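Local coordinates for galactose mutarotase-like protein (Clostridium acetobutylicum, PDB 3OS7) that probably binds carbohydrates and, as in aldose 1-epimerases, may interconvert the alpha and beta anomers of a sugar, at residues A30-D35 and V131-D136; G38-L43 and K162-T167; K209-D214 and T304-S309; P310-K313 and V318-F321. All blocks are in the same frame, centred on the assembly; numbering follows the deposited sequence.

Contact 1: residues A30-D35 and V131-D136; sequences ALIIPD and VEVVFD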
loop_
_atom_site.group_PDB
_atom_site.type_symbol
_atom_site.label_atom_id
_atom_site.label_comp_id
_atom_site.label_asym_id
_atom_site.label_seq_id
_atom_site.Cartn_x
_atom_site.Cartn_y
_atom_site.Cartn_z
ATOM N N ALA A 30 16.696 0.373 2.704
ATOM C CA ALA A 30 15.411 -0.256 2.987
ATOM C C ALA A 30 15.576 -1.572 3.757
ATOM O O ALA A 30 16.649 -2.193 3.753
ATOM C CB ALA A 30 14.625 -0.507 1.723
ATOM N N LEU A 31 14.496 -1.996 4.377
ATOM C CA LEU A 31 14.469 -3.264 5.121
ATOM C C LEU A 31 13.167 -3.962 4.774
ATOM O O LEU A 31 12.104 -3.385 4.948
ATOM C CB LEU A 31 14.559 -2.992 6.623
ATOM C CG LEU A 31 14.452 -4.213 7.544
ATOM C CD1 LEU A 31 15.556 -5.225 7.223
ATOM C CD2 LEU A 31 14.507 -3.720 8.998
ATOM N N ILE A 32 13.251 -5.214 4.316
ATOM C CA ILE A 32 12.105 -5.989 3.981
ATOM C C ILE A 32 12.045 -7.271 4.832
ATOM O O ILE A 32 13.084 -7.871 5.149
ATOM C CB ILE A 32 12.055 -6.314 2.458
ATOM C CG1 ILE A 32 10.687 -6.885 2.051
ATOM C CG2 ILE A 32 13.191 -7.270 2.033
ATOM C CD1 ILE A 32 10.541 -7.014 0.502
ATOM N N ILE A 33 10.818 -7.627 5.235
ATOM C CA ILE A 33 10.574 -8.801 6.091
ATOM C C ILE A 33 9.750 -9.863 5.333
ATOM O O ILE A 33 8.506 -9.846 5.362
ATOM C CB ILE A 33 9.825 -8.452 7.385
ATOM C CG1 ILE A 33 10.378 -7.185 8.073
ATOM C CG2 ILE A 33 9.884 -9.674 8.350
ATOM C CD1 ILE A 33 11.816 -7.282 8.521
ATOM N N PRO A 34 10.433 -10.794 4.657
ATOM C CA PRO A 34 9.716 -11.809 3.881
ATOM C C PRO A 34 8.675 -12.607 4.669
ATOM O O PRO A 34 7.558 -12.804 4.168
ATOM C CB PRO A 34 10.838 -12.697 3.338
ATOM C CG PRO A 34 12.023 -11.793 3.286
ATOM C CD PRO A 34 11.888 -10.892 4.480
ATOM N N ASP A 35 9.001 -12.992 5.903
ATOM C CA ASP A 35 8.086 -13.772 6.742
ATOM C C ASP A 35 6.758 -13.103 7.106
ATOM O O ASP A 35 5.812 -13.794 7.470
ATOM C CB ASP A 35 8.767 -14.155 8.052
ATOM C CG ASP A 35 9.632 -15.414 7.924
ATOM O OD1 ASP A 35 9.520 -16.122 6.910
ATOM O OD2 ASP A 35 10.416 -15.686 8.846
ATOM N N VAL A 131 15.525 -6.357 -4.991
ATOM C CA VAL A 131 15.065 -7.464 -4.158
ATOM C C VAL A 131 13.638 -7.813 -4.548
ATOM O O VAL A 131 12.755 -6.938 -4.617
ATOM C CB VAL A 131 15.120 -7.108 -2.697
ATOM C CG1 VAL A 131 14.484 -8.227 -1.860
ATOM C CG2 VAL A 131 16.551 -6.845 -2.241
ATOM N N GLU A 132 13.399 -9.083 -4.824
ATOM C CA GLU A 132 12.065 -9.554 -5.193
ATOM C C GLU A 132 11.633 -10.663 -4.262
ATOM O O GLU A 132 12.433 -11.557 -3.940
ATOM C CB GLU A 132 12.040 -10.082 -6.642
ATOM C CG GLU A 132 12.517 -9.067 -7.674
ATOM C CD GLU A 132 12.283 -9.517 -9.126
ATOM O OE1 GLU A 132 12.184 -10.735 -9.365
ATOM O OE2 GLU A 132 12.187 -8.637 -10.013
ATOM N N VAL A 133 10.370 -10.618 -3.854
ATOM C CA VAL A 133 9.776 -11.647 -3.008
ATOM C C VAL A 133 8.539 -12.145 -3.711
ATOM O O VAL A 133 7.902 -11.409 -4.456
ATOM C CB VAL A 133 9.407 -11.138 -1.568
ATOM C CG1 VAL A 133 10.688 -10.833 -0.777
ATOM C CG2 VAL A 133 8.442 -9.903 -1.625
ATOM N N VAL A 134 8.214 -13.405 -3.501
ATOM C CA VAL A 134 7.005 -13.975 -4.057
ATOM C C VAL A 134 6.181 -14.700 -3.012
ATOM O O VAL A 134 6.695 -15.150 -1.975
ATOM C CB VAL A 134 7.296 -14.968 -5.207
ATOM C CG1 VAL A 134 7.956 -14.255 -6.388
ATOM C CG2 VAL A 134 8.136 -16.129 -4.725
ATOM N N PHE A 135 4.891 -14.760 -3.281
ATOM C CA PHE A 135 3.955 -15.544 -2.503
ATOM C C PHE A 135 3.257 -16.520 -3.433
ATOM O O PHE A 135 2.563 -16.105 -4.359
ATOM C CB PHE A 135 2.885 -14.662 -1.877
ATOM C CG PHE A 135 1.908 -15.451 -1.047
ATOM C CD1 PHE A 135 2.283 -15.954 0.184
ATOM C CD2 PHE A 135 0.674 -15.752 -1.518
ATOM C CE1 PHE A 135 1.414 -16.709 0.926
ATOM C CE2 PHE A 135 -0.208 -16.527 -0.786
ATOM C CZ PHE A 135 0.155 -16.998 0.430
ATOM N N ASP A 136 3.443 -17.804 -3.166
ATOM C CA ASP A 136 2.840 -18.880 -3.952
ATOM C C ASP A 136 1.619 -19.431 -3.228
ATOM O O ASP A 136 1.719 -19.981 -2.122
ATOM C CB ASP A 136 3.853 -19.987 -4.176
ATOM C CG ASP A 136 5.098 -19.508 -4.919
ATOM O OD1 ASP A 136 4.945 -18.985 -6.046
ATOM O OD2 ASP A 136 6.223 -19.656 -4.376
#
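Segments 30-35 and 131-136 run in the same general sense and come closest near P34 and V133, where the CA atoms are 6.9 Å apart, against 8.8 Å for I32 and V131. No hydrogen bond joins them; the contact is purely apolar and buried. I32 has the largest share, with V133 close behind. The isoleucine chain is fully extended, with CG1 anti to the backbone N (chi1 -168°) and CD1 continuing outward (chi2 171°), which takes CD1 tip to tip into the fork of V133, 4.0 Å from CG1 and 4.2 Å from CG2. The other branch of I32 is used as well: its CG2 lies 4.2 Å from V131 CG1. P34, just beyond the strand, brings its ring CG to 4.4 Å from V133 CG1, and that methyl is thereby shared between the isoleucine and the proline. The contact joins two facing layers of the beta-sandwich expected for this family. Strand 28-33 is flanked in its own sheet by strands 18-25 and 39-45, and I32 also packs on I21 and V40. Across the contact, strand 128-137 pairs with strands 118-125 and 151-160, V133 touches W117, and P34 reaches V119.

Contact 2: residues G38-L43 and K162-T167; sequences GNVVEL and KGLKQT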
loop_
_atom_site.group_PDB
_atom_site.type_symbol
_atom_site.label_atom_id
_atom_site.label_comp_id
_atom_site.label_asym_id
_atom_site.label_seq_id
_atom_site.Cartn_x
_atom_site.Cartn_y
_atom_site.Cartn_z
ATOM N N GLY A 38 6.145 -9.888 3.025
ATOM C CA GLY A 38 7.189 -9.222 2.230
ATOM C C GLY A 38 7.154 -7.723 2.457
ATOM O O GLY A 38 7.373 -6.928 1.535
ATOM N N ASN A 39 6.928 -7.333 3.715
ATOM C CA ASN A 39 6.685 -5.935 4.046
ATOM C C ASN A 39 8.016 -5.189 4.125
ATOM O O ASN A 39 8.888 -5.552 4.908
ATOM C CB ASN A 39 5.919 -5.872 5.373
ATOM C CG ASN A 39 5.406 -4.478 5.706
ATOM O OD1 ASN A 39 6.071 -3.471 5.427
ATOM N ND2 ASN A 39 4.235 -4.420 6.375
ATOM N N VAL A 40 8.158 -4.147 3.303
ATOM C CA VAL A 40 9.186 -3.133 3.461
ATOM C C VAL A 40 8.815 -2.169 4.624
ATOM O O VAL A 40 7.950 -1.315 4.490
ATOM C CB VAL A 40 9.438 -2.350 2.157
ATOM C CG1 VAL A 40 10.527 -1.277 2.361
ATOM C CG2 VAL A 40 9.820 -3.317 1.032
ATOM N N VAL A 41 9.446 -2.372 5.770
ATOM C CA VAL A 41 9.133 -1.660 7.004
ATOM C C VAL A 41 9.977 -0.440 7.259
ATOM O O VAL A 41 9.669 0.355 8.148
ATOM C CB VAL A 41 9.232 -2.590 8.240
ATOM C CG1 VAL A 41 8.203 -3.691 8.128
ATOM C CG2 VAL A 41 10.671 -3.144 8.469
ATOM N N GLU A 42 11.025 -0.267 6.469
ATOM C CA GLU A 42 11.873 0.900 6.563
ATOM C C GLU A 42 12.363 1.344 5.189
ATOM O O GLU A 42 12.736 0.523 4.388
ATOM C CB GLU A 42 13.083 0.586 7.458
ATOM C CG GLU A 42 13.758 1.856 7.933
ATOM C CD GLU A 42 14.828 1.588 8.964
ATOM O OE1 GLU A 42 15.706 0.757 8.667
ATOM O OE2 GLU A 42 14.771 2.201 10.058
ATOM N N LEU A 43 12.314 2.651 4.936
ATOM C CA LEU A 43 12.924 3.279 3.760
ATOM C C LEU A 43 13.457 4.631 4.215
ATOM O O LEU A 43 12.673 5.507 4.621
ATOM C CB LEU A 43 11.925 3.505 2.651
ATOM C CG LEU A 43 12.496 4.229 1.422
ATOM C CD1 LEU A 43 13.622 3.403 0.723
ATOM C CD2 LEU A 43 11.398 4.603 0.443
ATOM N N LYS A 162 17.029 7.390 -7.470
ATOM C CA LYS A 162 15.685 7.888 -7.685
ATOM C C LYS A 162 14.677 7.442 -6.616
ATOM O O LYS A 162 13.477 7.743 -6.720
ATOM C CB LYS A 162 15.174 7.426 -9.050
ATOM C CG LYS A 162 15.988 7.997 -10.209
ATOM C CD LYS A 162 15.570 7.414 -11.549
ATOM C CE LYS A 162 16.047 5.990 -11.755
ATOM N NZ LYS A 162 15.510 5.449 -13.043
ATOM N N GLY A 163 15.157 6.726 -5.608
ATOM C CA GLY A 163 14.324 6.214 -4.533
ATOM C C GLY A 163 13.961 4.751 -4.724
ATOM O O GLY A 163 14.710 3.987 -5.331
ATOM N N LEU A 164 12.809 4.375 -4.187
ATOM C CA LEU A 164 12.321 3.006 -4.225
ATOM C C LEU A 164 11.237 2.870 -5.289
ATOM O O LEU A 164 10.283 3.616 -5.273
ATOM C CB LEU A 164 11.732 2.593 -2.873
ATOM C CG LEU A 164 11.268 1.133 -2.753
ATOM C CD1 LEU A 164 12.476 0.193 -2.808
ATOM C CD2 LEU A 164 10.505 0.899 -1.402
ATOM N N LYS A 165 11.410 1.912 -6.193
ATOM C CA LYS A 165 10.381 1.540 -7.169
ATOM C C LYS A 165 9.840 0.163 -6.814
ATOM O O LYS A 165 10.585 -0.809 -6.593
ATOM C CB LYS A 165 10.958 1.520 -8.589
ATOM C CG LYS A 165 9.954 1.235 -9.677
ATOM C CD LYS A 165 10.528 1.533 -11.084
ATOM C CE LYS A 165 11.057 0.375 -11.788
ATOM N NZ LYS A 165 10.971 0.629 -13.276
ATOM N N GLN A 166 8.533 0.116 -6.676
ATOM C CA GLN A 166 7.812 -1.059 -6.287
ATOM C C GLN A 166 6.969 -1.493 -7.488
ATOM O O GLN A 166 6.037 -0.777 -7.886
ATOM C CB GLN A 166 6.896 -0.690 -5.117
ATOM C CG GLN A 166 5.858 -1.753 -4.740
ATOM C CD GLN A 166 4.808 -1.175 -3.829
ATOM O OE1 GLN A 166 4.893 -1.281 -2.599
ATOM N NE2 GLN A 166 3.852 -0.484 -4.421
ATOM N N THR A 167 7.270 -2.662 -8.048
ATOM C CA THR A 167 6.428 -3.265 -9.085
ATOM C C THR A 167 5.714 -4.468 -8.456
ATOM O O THR A 167 6.347 -5.452 -8.064
ATOM C CB THR A 167 7.245 -3.653 -10.363
ATOM O OG1 THR A 167 7.909 -2.498 -10.886
ATOM C CG2 THR A 167 6.337 -4.215 -11.476
#
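V40 and L43, three residues apart and hence an odd number of steps along one strand, both point at L164, which a regular strand would not allow. The explanation is a kink between them: V41 has near-helical backbone angles (phi -94°, psi -10°), and both V41 and E42 hydrogen-bond to L31 of the neighbouring strand, as in a classic beta bulge. A second irregularity opens the same strand, a G1 bulge, with G38 and N39 together opposite the single residue I33. The setting is the interior of the beta-sandwich characteristic of galactose mutarotase relatives, and the two segments run in opposite senses on facing layers, too far apart for backbone pairing.

L164 is the residue that both partners meet, and it does so with different atoms. The L43 side chain, its CG anti to the backbone N (chi1 177°), places both methyls against the base of L164: CD2 is 3.9 Å and CD1 4.1 Å from L164 CB. The two leucines cross obliquely. Farther out, the end of L164 turns to V40, a looser touch. All three side chains are buried, and no polar bond links the segments.

Y157 of strand 151-160 packs against V40 and L164, and its OH bonds to Q166 OE1, whose residue sits farther along the same strand as L164. Strand 329-340 contributes L336, which touches L43 and pairs through its backbone with L164. The seam at the V40 side closes with V40 CG1 4.3 Å from L164 CD2.

Contact 3: residues K209-D214 and T304-S309; sequences KFWKQD and TSIINS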
loop_
_atom_site.group_PDB
_atom_site.type_symbol
_atom_site.label_atom_id
_atom_site.label_comp_id
_atom_site.label_asym_id
_atom_site.label_seq_id
_atom_site.Cartn_x
_atom_site.Cartn_y
_atom_site.Cartn_z
ATOM N N LYS A 209 -12.896 12.450 -7.078
ATOM C CA LYS A 209 -14.125 12.597 -6.313
ATOM C C LYS A 209 -13.999 11.928 -4.948
ATOM O O LYS A 209 -13.207 10.995 -4.754
ATOM C CB LYS A 209 -15.332 11.996 -7.078
ATOM C CG LYS A 209 -15.593 12.677 -8.424
ATOM C CD LYS A 209 -16.912 12.291 -9.006
ATOM C CE LYS A 209 -16.820 10.976 -9.731
ATOM N NZ LYS A 209 -18.161 10.483 -10.160
ATOM N N PHE A 210 -14.774 12.444 -4.006
ATOM C CA PHE A 210 -14.994 11.819 -2.712
ATOM C C PHE A 210 -16.153 10.810 -2.812
ATOM O O PHE A 210 -17.173 11.101 -3.446
ATOM C CB PHE A 210 -15.337 12.924 -1.723
ATOM C CG PHE A 210 -15.736 12.429 -0.369
ATOM C CD1 PHE A 210 -14.802 11.871 0.461
ATOM C CD2 PHE A 210 -17.059 12.522 0.064
ATOM C CE1 PHE A 210 -15.133 11.425 1.708
ATOM C CE2 PHE A 210 -17.416 12.063 1.328
ATOM C CZ PHE A 210 -16.427 11.508 2.160
ATOM N N TRP A 211 -16.022 9.665 -2.138
ATOM C CA TRP A 211 -17.037 8.591 -2.161
ATOM C C TRP A 211 -17.536 8.378 -0.740
ATOM O O TRP A 211 -16.755 8.045 0.172
ATOM C CB TRP A 211 -16.445 7.312 -2.754
ATOM C CG TRP A 211 -16.100 7.503 -4.183
ATOM C CD1 TRP A 211 -14.986 8.140 -4.685
ATOM C CD2 TRP A 211 -16.877 7.116 -5.312
ATOM N NE1 TRP A 211 -15.021 8.160 -6.050
ATOM C CE2 TRP A 211 -16.166 7.540 -6.474
ATOM C CE3 TRP A 211 -18.102 6.443 -5.473
ATOM C CZ2 TRP A 211 -16.635 7.324 -7.749
ATOM C CZ3 TRP A 211 -18.567 6.204 -6.785
ATOM C CH2 TRP A 211 -17.834 6.648 -7.893
ATOM N N LYS A 212 -18.825 8.637 -0.542
ATOM C CA LYS A 212 -19.436 8.501 0.760
ATOM C C LYS A 212 -19.446 7.042 1.196
ATOM O O LYS A 212 -19.701 6.140 0.394
ATOM C CB LYS A 212 -20.875 9.024 0.705
ATOM C CG LYS A 212 -21.621 9.110 2.048
ATOM C CD LYS A 212 -23.017 9.768 1.850
ATOM C CE LYS A 212 -23.923 9.613 3.092
ATOM N NZ LYS A 212 -25.103 10.532 3.083
ATOM N N GLN A 213 -19.209 6.840 2.480
ATOM C CA GLN A 213 -19.350 5.539 3.116
ATOM C C GLN A 213 -20.500 5.514 4.144
ATOM O O GLN A 213 -20.798 6.526 4.771
ATOM C CB GLN A 213 -18.032 5.150 3.786
ATOM C CG GLN A 213 -16.930 4.806 2.762
ATOM C CD GLN A 213 -15.582 4.671 3.393
ATOM O OE1 GLN A 213 -14.834 5.638 3.463
ATOM N NE2 GLN A 213 -15.273 3.463 3.912
ATOM N N ASP A 214 -21.128 4.345 4.287
ATOM C CA ASP A 214 -22.221 4.131 5.239
ATOM C C ASP A 214 -21.665 3.741 6.611
ATOM O O ASP A 214 -20.458 3.785 6.836
ATOM C CB ASP A 214 -23.282 3.129 4.691
ATOM C CG ASP A 214 -22.784 1.671 4.556
ATOM O OD1 ASP A 214 -21.719 1.303 5.096
ATOM O OD2 ASP A 214 -23.497 0.870 3.885
ATOM N N THR A 304 -6.678 -0.589 -6.580
ATOM C CA THR A 304 -7.110 -0.725 -7.975
ATOM C C THR A 304 -8.592 -0.467 -8.191
ATOM O O THR A 304 -9.033 -0.192 -9.303
ATOM C CB THR A 304 -6.781 -2.130 -8.522
ATOM O OG1 THR A 304 -7.425 -3.132 -7.700
ATOM C CG2 THR A 304 -5.278 -2.334 -8.524
ATOM N N SER A 305 -9.372 -0.575 -7.132
ATOM C CA SER A 305 -10.795 -0.481 -7.236
ATOM C C SER A 305 -11.369 0.127 -5.969
ATOM O O SER A 305 -10.695 0.242 -4.952
ATOM C CB SER A 305 -11.417 -1.855 -7.493
ATOM O OG SER A 305 -11.360 -2.734 -6.384
ATOM N N ILE A 306 -12.637 0.488 -6.066
ATOM C CA ILE A 306 -13.367 1.020 -4.955
ATOM C C ILE A 306 -13.501 -0.045 -3.849
ATOM O O ILE A 306 -13.423 -1.258 -4.098
ATOM C CB ILE A 306 -14.752 1.562 -5.423
ATOM C CG1 ILE A 306 -15.346 2.505 -4.391
ATOM C CG2 ILE A 306 -15.737 0.418 -5.785
ATOM C CD1 ILE A 306 -16.559 3.242 -4.927
ATOM N N ILE A 307 -13.691 0.416 -2.625
ATOM C CA ILE A 307 -14.031 -0.472 -1.528
ATOM C C ILE A 307 -15.262 -1.294 -1.932
ATOM O O ILE A 307 -16.197 -0.746 -2.518
ATOM C CB ILE A 307 -14.365 0.312 -0.252
ATOM C CG1 ILE A 307 -13.147 1.086 0.245
ATOM C CG2 ILE A 307 -14.890 -0.658 0.860
ATOM C CD1 ILE A 307 -13.422 1.906 1.533
ATOM N N ASN A 308 -15.243 -2.595 -1.641
ATOM C CA ASN A 308 -16.382 -3.508 -1.908
ATOM C C ASN A 308 -16.690 -3.615 -3.415
ATOM O O ASN A 308 -17.813 -3.848 -3.767
ATOM C CB ASN A 308 -17.614 -3.025 -1.124
ATOM C CG ASN A 308 -18.750 -4.071 -1.034
ATOM O OD1 ASN A 308 -18.517 -5.271 -0.935
ATOM N ND2 ASN A 308 -19.986 -3.583 -0.999
ATOM N N SER A 309 -15.684 -3.417 -4.275
ATOM C CA SER A 309 -15.881 -3.319 -5.729
ATOM C C SER A 309 -16.659 -4.494 -6.372
ATOM O O SER A 309 -17.439 -4.261 -7.279
ATOM C CB SER A 309 -14.548 -3.142 -6.476
ATOM O OG SER A 309 -13.723 -4.298 -6.436
#
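Two torsions bring W211 and I306 together: the indole is set beside the W211 backbone N (chi1 -66°), while I306 stretches out with CG1 anti to its own N (chi1 -162°) and delivers CD1 to the ring. The isoleucine belongs to a type II beta turn, I306 to S309, in the loop after strand 297-303; the tryptophan belongs to strand 201-213 of the beta-sandwich. The two side chains cross at about a right angle. I306 CD1 stands 3.5 Å above the indole plane but displaced toward the six-membered ring's rim, closest to W211 CE3 at 3.6 Å. Alongside, I307 CD1 comes 3.4 Å from Q213 NE2, again nearly perpendicular, a van der Waals touch; the amide nitrogen has its hydrogen-bond partner in N217 O.

The polar edge of the indole is also engaged, W211 NE1 bonding to S250 OG, and this should fix the ring's rotation. L248 touches all four side chains. A tetraethylene glycol, probably from the crystallisation liquor, lies about 4 Å from W211. Within the turn S309 N reaches I306 O at 3.1 Å in a weak bond, and just before it S305 OG is hydrogen-bonded to S309 OG at 2.8 Å.

Contact 4: residues P310-K313 and V318-F321; sequences PNVK and VSGF. With EDO (1,2-ethanediol), chain G.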
loop_
_atom_site.group_PDB
_atom_site.type_symbol
_atom_site.label_atom_id
_atom_site.label_comp_id
_atom_site.label_asym_id
_atom_site.label_seq_id
_atom_site.Cartn_x
_atom_site.Cartn_y
_atom_site.Cartn_z
ATOM N N PRO A 310 -16.472 -5.740 -5.908
ATOM C CA PRO A 310 -17.248 -6.811 -6.524
ATOM C C PRO A 310 -18.762 -6.697 -6.338
ATOM O O PRO A 310 -19.514 -7.325 -7.076
ATOM C CB PRO A 310 -16.724 -8.065 -5.812
ATOM C CG PRO A 310 -15.449 -7.678 -5.257
ATOM C CD PRO A 310 -15.576 -6.271 -4.880
ATOM N N ASN A 311 -19.211 -5.903 -5.365
ATOM C CA ASN A 311 -20.634 -5.803 -5.050
ATOM C C ASN A 311 -21.330 -4.489 -5.420
ATOM O O ASN A 311 -22.526 -4.381 -5.211
ATOM C CB ASN A 311 -20.829 -6.034 -3.537
ATOM C CG ASN A 311 -20.640 -7.486 -3.127
ATOM O OD1 ASN A 311 -21.186 -8.406 -3.776
ATOM N ND2 ASN A 311 -19.912 -7.704 -2.019
ATOM N N VAL A 312 -20.599 -3.479 -5.899
ATOM C CA VAL A 312 -21.194 -2.157 -6.122
ATOM C C VAL A 312 -21.989 -2.174 -7.443
ATOM O O VAL A 312 -21.714 -2.964 -8.342
ATOM C CB VAL A 312 -20.152 -1.012 -6.146
ATOM C CG1 VAL A 312 -19.454 -0.847 -4.773
ATOM C CG2 VAL A 312 -19.092 -1.233 -7.260
ATOM N N LYS A 313 -22.993 -1.320 -7.527
ATOM C CA LYS A 313 -23.873 -1.240 -8.718
ATOM C C LYS A 313 -23.360 -0.138 -9.584
ATOM O O LYS A 313 -24.018 0.881 -9.781
ATOM C CB LYS A 313 -25.306 -0.963 -8.313
ATOM C CG LYS A 313 -25.896 -2.045 -7.503
ATOM C CD LYS A 313 -27.318 -1.762 -7.160
ATOM C CE LYS A 313 -27.853 -2.883 -6.379
ATOM N NZ LYS A 313 -29.230 -2.655 -5.991
ATOM N N VAL A 318 -15.907 2.263 -13.933
ATOM C CA VAL A 318 -15.947 3.166 -12.771
ATOM C C VAL A 318 -15.405 2.502 -11.478
ATOM O O VAL A 318 -14.619 3.109 -10.746
ATOM C CB VAL A 318 -17.379 3.685 -12.523
ATOM C CG1 VAL A 318 -17.478 4.486 -11.232
ATOM C CG2 VAL A 318 -17.821 4.532 -13.698
ATOM N N SER A 319 -15.867 1.295 -11.185
ATOM C CA SER A 319 -15.519 0.623 -9.927
ATOM C C SER A 319 -14.056 0.195 -9.900
ATOM O O SER A 319 -13.456 0.173 -8.846
ATOM C CB SER A 319 -16.413 -0.589 -9.674
ATOM O OG SER A 319 -16.026 -1.711 -10.445
ATOM N N GLY A 320 -13.511 -0.179 -11.056
ATOM C CA GLY A 320 -12.163 -0.716 -11.169
ATOM C C GLY A 320 -12.021 -2.204 -10.887
ATOM O O GLY A 320 -10.894 -2.748 -10.915
ATOM N N PHE A 321 -13.141 -2.884 -10.590
ATOM C CA PHE A 321 -13.115 -4.310 -10.373
ATOM C C PHE A 321 -12.654 -4.960 -11.666
ATOM O O PHE A 321 -13.075 -4.558 -12.746
ATOM C CB PHE A 321 -14.499 -4.806 -9.996
ATOM C CG PHE A 321 -14.564 -6.272 -9.788
ATOM C CD1 PHE A 321 -13.861 -6.853 -8.766
ATOM C CD2 PHE A 321 -15.308 -7.084 -10.641
ATOM C CE1 PHE A 321 -13.908 -8.246 -8.571
ATOM C CE2 PHE A 321 -15.379 -8.452 -10.430
ATOM C CZ PHE A 321 -14.676 -9.021 -9.384
HETATM C C1 EDO G . -24.284 0.211 -3.641
HETATM O O1 EDO G . -25.618 -0.273 -3.461
HETATM C C2 EDO G . -24.219 0.350 -5.140
HETATM O O2 EDO G . -22.988 0.895 -5.570
#
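One face of the F321 ring is covered by P310, whose CA lies 4.1 Å from the ring centroid and just 13° off the ring normal, a CH-pi contact. The two side chains cross at about a right angle, and the proline extends toward the rim, with P310 CG 3.7 Å from F321 CE1 and 3.9 Å from F321 CD1. That last carbon also has S309 OG next to it. F321 presents its ring this way by holding CG anti to the backbone N (chi1 179°). P310 in turn packs on I83 and F88 of strand 82-90, so it is wedged between that strand and the phenyl group.

A second, smaller touch lies farther along the loop: V312 CG2 rests 3.7 Å from S319 CB, and I306 packs against both residues. Beyond V312, a 1,2-ethanediol, probably from the crystallisation liquor, accepts a hydrogen bond at its O2 from K313 N, 3.0 Å away. Its C2 lies alongside the first carbons of the K313 side chain.

The backbone leaves the short helix 316-319 at G320, which takes a positive phi. V318 O is bound by the hydroxyl of Y285, and S319 pairs with I306 through its backbone, tying the helix end to the preceding loop. S319 OG reaches forward to accept a hydrogen bond from F321 N, two residues on, at 3.1 Å and almost straight at 169°; this ST turn at the helix exit probably helps to fix the path by which the chain reaches F321 and its face toward P310.

In the fold
Contacts 1 and 2 form one continuous region, their centres 10 Å apart: strands 28-33 and 39-45, consecutive in the chain and neighbours in the five-stranded sheet, face strands 128-137 and 163-172, which each pair with strand 151-160. The segments alternate along the sequence, and two neighbouring strands of the N-terminal sheet cover the later layer. Contacts 3 and 4 follow in series and likewise touch, 9 Å between centres; both involve the loop after strand 297-303, contact 3 joining it to strand 201-213 and contact 4 to the end of helix 316-319. Contacts 1 and 2 thus lie in one part of the sandwich; contacts 3 and 4, 26 to 30 Å away between centres, lie at a loop packed on another part of it.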